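Local coordinates for protein dihydrodipicolinate synthase (Bacillus anthracis, PDB 1XKY) that probably catalyses the condensation of pyruvate with aspartate semialdehyde that opens the lysine branch of the aspartate pathway, as a tetrameric TIM-barrel lyase, at residues T22-T36 and L62-V74. Numbering follows the deposited sequence.
Sequences TPFDINGNIDFAKTT and LTSEEKVALYRHV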
loop_
_atom_site.group_PDB
_atom_site.type_symbol
_atom_site.label_atom_id
_atom_site.label_comp_id
_atom_site.label_asym_id
_atom_site.label_seq_id
_atom_site.Cartn_x
_atom_site.Cartn_y
_atom_site.Cartn_z
ATOM N N THR A 22 -0.592 16.914 -26.338
ATOM C CA THR A 22 -0.909 16.893 -27.766
ATOM C C THR A 22 -2.170 17.732 -28.010
ATOM O O THR A 22 -3.278 17.310 -27.641
ATOM C CB THR A 22 -1.121 15.455 -28.275
ATOM O OG1 THR A 22 0.043 14.666 -27.993
ATOM C CG2 THR A 22 -1.372 15.451 -29.781
ATOM N N PRO A 23 -2.008 18.941 -28.583
ATOM C CA PRO A 23 -3.185 19.759 -28.885
ATOM C C PRO A 23 -4.169 19.089 -29.848
ATOM O O PRO A 23 -3.753 18.521 -30.865
ATOM C CB PRO A 23 -2.586 21.028 -29.519
ATOM C CG PRO A 23 -1.189 21.079 -29.025
ATOM C CD PRO A 23 -0.755 19.652 -28.909
ATOM N N PHE A 24 -5.455 19.158 -29.511
ATOM C CA PHE A 24 -6.525 18.670 -30.382
ATOM C C PHE A 24 -7.441 19.811 -30.805
ATOM O O PHE A 24 -7.661 20.781 -30.057
ATOM C CB PHE A 24 -7.373 17.583 -29.699
ATOM C CG PHE A 24 -6.606 16.336 -29.314
ATOM C CD1 PHE A 24 -6.768 15.771 -28.051
ATOM C CD2 PHE A 24 -5.734 15.722 -30.205
ATOM C CE1 PHE A 24 -6.069 14.617 -27.681
ATOM C CE2 PHE A 24 -5.036 14.559 -29.842
ATOM C CZ PHE A 24 -5.207 14.014 -28.583
ATOM N N ASP A 25 -7.985 19.679 -32.010
ATOM C CA ASP A 25 -8.962 20.620 -32.512
ATOM C C ASP A 25 -10.346 20.258 -31.958
ATOM O O ASP A 25 -10.481 19.336 -31.128
ATOM C CB ASP A 25 -8.926 20.682 -34.052
ATOM C CG ASP A 25 -9.403 19.412 -34.726
ATOM O OD1 ASP A 25 -10.094 18.575 -34.097
ATOM O OD2 ASP A 25 -9.088 19.265 -35.922
ATOM N N ILE A 26 -11.362 20.983 -32.412
ATOM C CA ILE A 26 -12.711 20.823 -31.885
ATOM C C ILE A 26 -13.286 19.435 -32.196
ATOM O O ILE A 26 -14.142 18.949 -31.477
ATOM C CB ILE A 26 -13.653 21.959 -32.383
ATOM C CG1 ILE A 26 -14.933 22.037 -31.537
ATOM C CG2 ILE A 26 -13.993 21.778 -33.862
ATOM C CD1 ILE A 26 -14.704 22.192 -30.047
ATOM N N ASN A 27 -12.784 18.789 -33.242
ATOM C CA ASN A 27 -13.187 17.426 -33.578
ATOM C C ASN A 27 -12.326 16.353 -32.918
ATOM O O ASN A 27 -12.469 15.172 -33.218
ATOM C CB ASN A 27 -13.161 17.245 -35.094
ATOM C CG ASN A 27 -14.090 18.203 -35.805
ATOM O OD1 ASN A 27 -13.728 18.792 -36.822
ATOM N ND2 ASN A 27 -15.290 18.375 -35.268
ATOM N N GLY A 28 -11.435 16.765 -32.024
ATOM C CA GLY A 28 -10.534 15.846 -31.341
ATOM C C GLY A 28 -9.357 15.365 -32.166
ATOM O O GLY A 28 -8.603 14.507 -31.712
ATOM N N ASN A 29 -9.193 15.897 -33.376
ATOM C CA ASN A 29 -8.038 15.551 -34.201
ATOM C C ASN A 29 -6.849 16.407 -33.803
ATOM O O ASN A 29 -7.025 17.485 -33.239
ATOM C CB ASN A 29 -8.346 15.743 -35.690
ATOM C CG ASN A 29 -9.462 14.837 -36.177
ATOM O OD1 ASN A 29 -10.420 15.296 -36.797
ATOM N ND2 ASN A 29 -9.348 13.547 -35.885
ATOM N N ILE A 30 -5.646 15.929 -34.106
ATOM C CA ILE A 30 -4.432 16.690 -33.820
ATOM C C ILE A 30 -4.485 18.071 -34.488
ATOM O O ILE A 30 -4.728 18.175 -35.693
ATOM C CB ILE A 30 -3.147 15.946 -34.274
ATOM C CG1 ILE A 30 -2.961 14.657 -33.459
ATOM C CG2 ILE A 30 -1.922 16.865 -34.127
ATOM C CD1 ILE A 30 -1.792 13.780 -33.902
ATOM N N ASP A 31 -4.253 19.118 -33.698
ATOM C CA ASP A 31 -4.182 20.477 -34.221
ATOM C C ASP A 31 -2.722 20.875 -34.388
ATOM O O ASP A 31 -2.039 21.209 -33.414
ATOM C CB ASP A 31 -4.903 21.450 -33.295
ATOM C CG ASP A 31 -5.172 22.784 -33.960
ATOM O OD1 ASP A 31 -4.230 23.381 -34.525
ATOM O OD2 ASP A 31 -6.333 23.224 -33.913
ATOM N N PHE A 32 -2.246 20.829 -35.629
ATOM C CA PHE A 32 -0.829 21.057 -35.906
ATOM C C PHE A 32 -0.411 22.517 -35.700
ATOM O O PHE A 32 0.681 22.775 -35.194
ATOM C CB PHE A 32 -0.469 20.534 -37.301
ATOM C CG PHE A 32 -0.567 19.039 -37.405
ATOM C CD1 PHE A 32 -1.735 18.433 -37.842
ATOM C CD2 PHE A 32 0.487 18.239 -37.008
ATOM C CE1 PHE A 32 -1.832 17.042 -37.919
ATOM C CE2 PHE A 32 0.398 16.857 -37.083
ATOM C CZ PHE A 32 -0.763 16.259 -37.537
ATOM N N ALA A 33 -1.290 23.461 -36.040
ATOM C CA ALA A 33 -1.014 24.880 -35.805
ATOM C C ALA A 33 -0.884 25.196 -34.310
ATOM O O ALA A 33 -0.001 25.955 -33.914
ATOM C CB ALA A 33 -2.097 25.757 -36.439
ATOM N N LYS A 34 -1.759 24.623 -33.486
ATOM C CA LYS A 34 -1.647 24.776 -32.025
ATOM C C LYS A 34 -0.378 24.103 -31.492
ATOM O O LYS A 34 0.249 24.602 -30.558
ATOM C CB LYS A 34 -2.886 24.215 -31.311
ATOM C CG LYS A 34 -4.132 25.066 -31.494
ATOM C CD LYS A 34 -5.379 24.457 -30.845
ATOM C CE LYS A 34 -6.487 25.522 -30.713
ATOM N NZ LYS A 34 -7.610 25.085 -29.816
ATOM N N THR A 35 -0.003 22.973 -32.088
ATOM C CA THR A 35 1.242 22.300 -31.725
ATOM C C THR A 35 2.445 23.212 -31.998
ATOM O O THR A 35 3.324 23.345 -31.152
ATOM C CB THR A 35 1.403 20.951 -32.459
ATOM O OG1 THR A 35 0.274 20.109 -32.177
ATOM C CG2 THR A 35 2.672 20.239 -32.022
ATOM N N THR A 36 2.462 23.857 -33.160
ATOM C CA THR A 36 3.528 24.807 -33.494
ATOM C C THR A 36 3.601 25.912 -32.439
ATOM O O THR A 36 4.675 26.197 -31.903
ATOM C CB THR A 36 3.328 25.408 -34.899
ATOM O OG1 THR A 36 3.282 24.350 -35.861
ATOM C CG2 THR A 36 4.459 26.379 -35.265
ATOM N N LEU A 62 -3.755 7.875 -29.253
ATOM C CA LEU A 62 -3.245 8.213 -30.580
ATOM C C LEU A 62 -3.009 6.927 -31.379
ATOM O O LEU A 62 -2.523 5.937 -30.846
ATOM C CB LEU A 62 -1.941 9.006 -30.498
ATOM C CG LEU A 62 -1.897 10.328 -29.723
ATOM C CD1 LEU A 62 -0.465 10.811 -29.648
ATOM C CD2 LEU A 62 -2.797 11.400 -30.330
ATOM N N THR A 63 -3.346 6.946 -32.661
ATOM C CA THR A 63 -3.012 5.823 -33.528
ATOM C C THR A 63 -1.533 5.924 -33.852
ATOM O O THR A 63 -0.929 6.986 -33.694
ATOM C CB THR A 63 -3.792 5.838 -34.849
ATOM O OG1 THR A 63 -3.373 6.953 -35.639
ATOM C CG2 THR A 63 -5.289 5.916 -34.598
ATOM N N SER A 64 -0.963 4.828 -34.331
ATOM C CA SER A 64 0.440 4.809 -34.730
ATOM C C SER A 64 0.715 5.859 -35.815
ATOM O O SER A 64 1.751 6.512 -35.813
ATOM C CB SER A 64 0.827 3.413 -35.221
ATOM O OG SER A 64 2.153 3.410 -35.717
ATOM N N GLU A 65 -0.246 6.029 -36.713
ATOM C CA GLU A 65 -0.138 6.981 -37.814
ATOM C C GLU A 65 -0.149 8.420 -37.290
ATOM O O GLU A 65 0.615 9.256 -37.754
ATOM C CB GLU A 65 -1.278 6.761 -38.823
ATOM C CG GLU A 65 -1.163 5.465 -39.649
ATOM C CD GLU A 65 -1.427 4.173 -38.854
ATOM O OE1 GLU A 65 -2.232 4.189 -37.889
ATOM O OE2 GLU A 65 -0.817 3.132 -39.207
ATOM N N GLU A 66 -1.018 8.693 -36.319
ATOM C CA GLU A 66 -1.061 9.988 -35.622
ATOM C C GLU A 66 0.248 10.305 -34.897
ATOM O O GLU A 66 0.768 11.427 -34.986
ATOM C CB GLU A 66 -2.236 10.016 -34.638
ATOM C CG GLU A 66 -3.574 10.230 -35.322
ATOM C CD GLU A 66 -4.757 10.174 -34.377
ATOM O OE1 GLU A 66 -4.772 9.329 -33.455
ATOM O OE2 GLU A 66 -5.690 10.974 -34.583
ATOM N N LYS A 67 0.780 9.306 -34.197
ATOM C CA LYS A 67 2.039 9.453 -33.487
ATOM C C LYS A 67 3.148 9.894 -34.441
ATOM O O LYS A 67 3.816 10.879 -34.181
ATOM C CB LYS A 67 2.416 8.156 -32.766
ATOM C CG LYS A 67 1.524 7.834 -31.581
ATOM C CD LYS A 67 1.875 6.483 -30.980
ATOM C CE LYS A 67 0.975 6.165 -29.815
ATOM N NZ LYS A 67 1.096 4.764 -29.376
ATOM N N VAL A 68 3.309 9.173 -35.548
ATOM C CA VAL A 68 4.379 9.440 -36.517
ATOM C C VAL A 68 4.220 10.822 -37.169
ATOM O O VAL A 68 5.199 11.536 -37.333
ATOM C CB VAL A 68 4.462 8.328 -37.615
ATOM C CG1 VAL A 68 5.478 8.706 -38.712
ATOM C CG2 VAL A 68 4.810 6.967 -36.990
ATOM N N ALA A 69 2.994 11.197 -37.525
ATOM C CA ALA A 69 2.722 12.549 -38.036
ATOM C C ALA A 69 3.090 13.623 -37.002
ATOM O O ALA A 69 3.684 14.658 -37.338
ATOM C CB ALA A 69 1.264 12.682 -38.439
ATOM N N LEU A 70 2.727 13.362 -35.748
ATOM C CA LEU A 70 3.040 14.254 -34.641
ATOM C C LEU A 70 4.545 14.389 -34.422
ATOM O O LEU A 70 5.043 15.508 -34.240
ATOM C CB LEU A 70 2.354 13.774 -33.348
ATOM C CG LEU A 70 2.508 14.671 -32.113
ATOM C CD1 LEU A 70 1.890 16.040 -32.349
ATOM C CD2 LEU A 70 1.887 13.999 -30.883
ATOM N N TYR A 71 5.265 13.263 -34.433
ATOM C CA TYR A 71 6.726 13.294 -34.300
ATOM C C TYR A 71 7.333 14.146 -35.415
ATOM O O TYR A 71 8.186 15.007 -35.165
ATOM C CB TYR A 71 7.367 11.897 -34.390
ATOM C CG TYR A 71 6.881 10.843 -33.416
ATOM C CD1 TYR A 71 6.373 11.176 -32.153
ATOM C CD2 TYR A 71 6.963 9.494 -33.753
ATOM C CE1 TYR A 71 5.926 10.180 -31.276
ATOM C CE2 TYR A 71 6.535 8.499 -32.883
ATOM C CZ TYR A 71 6.017 8.840 -31.648
ATOM O OH TYR A 71 5.586 7.829 -30.802
ATOM N N ARG A 72 6.889 13.881 -36.643
ATOM C CA ARG A 72 7.428 14.545 -37.824
ATOM C C ARG A 72 7.216 16.058 -37.753
ATOM O O ARG A 72 8.127 16.826 -38.040
ATOM C CB ARG A 72 6.787 13.968 -39.088
ATOM C CG ARG A 72 7.320 14.539 -40.376
ATOM C CD ARG A 72 6.465 14.126 -41.565
ATOM N NE ARG A 72 6.652 12.717 -41.914
ATOM C CZ ARG A 72 5.758 11.745 -41.740
ATOM N NH1 ARG A 72 4.558 11.987 -41.211
ATOM N NH2 ARG A 72 6.069 10.505 -42.109
ATOM N N HIS A 73 6.023 16.477 -37.355
ATOM C CA HIS A 73 5.726 17.899 -37.240
ATOM C C HIS A 73 6.566 18.586 -36.161
ATOM O O HIS A 73 7.097 19.680 -36.370
ATOM C CB HIS A 73 4.252 18.116 -36.936
ATOM C CG HIS A 73 3.879 19.560 -36.826
ATOM N ND1 HIS A 73 3.798 20.385 -37.926
ATOM C CD2 HIS A 73 3.592 20.334 -35.753
ATOM C CE1 HIS A 73 3.454 21.599 -37.537
ATOM N NE2 HIS A 73 3.327 21.597 -36.222
ATOM N N VAL A 74 6.686 17.935 -35.007
ATOM C CA VAL A 74 7.450 18.492 -33.905
ATOM C C VAL A 74 8.936 18.584 -34.272
ATOM O O VAL A 74 9.591 19.577 -33.958
ATOM C CB VAL A 74 7.237 17.684 -32.593
ATOM C CG1 VAL A 74 8.137 18.205 -31.488
ATOM C CG2 VAL A 74 5.762 17.734 -32.165
HETATM O O HOH W 1 -5.685 13.492 -35.741
#
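In this TIM barrel the first two helices of the outer layer, 32-44 and 64-78, lie side by side, and His73 of the second packs against Phe32 and Thr36 of the first. The axes of 32-36 and 64-74 approach to 10.7 Å, their N-to-C directions 41° apart. His73 CB already faces the first helix; with CG opposite the backbone N (chi1 -179°) the ring extends toward the C-terminal end of its own helix, bringing NE2 to Thr36. Phe32 meets that ring edge-to-face, phenyl edge to imidazole face, planes at 75°, with Phe32 CD2 3.6 Å from His73 CG. Phe32 CB sits over the same ring in a CH-pi contact. At the imidazole edge, His73 NE2 and Thr36 OG1 share a 2.8 Å hydrogen bond, while Thr35 CG2 touches the rim at CD2.

Towards the start of helix 64-78, Ile30 CD1 lies 3.9 Å from Glu66 CB, and Leu62 CD2 meets the edge of the Phe24 ring. Leu70 CD2 packs on Thr22, whose hydroxyl is bonded to Gly57 O. Thr63 and Glu66 form a capping box. Glu66 OE2, also salt-bridged to Arg278, accepts from a water at 2.8 Å that in turn accepts from Ile30 N at 2.9 Å.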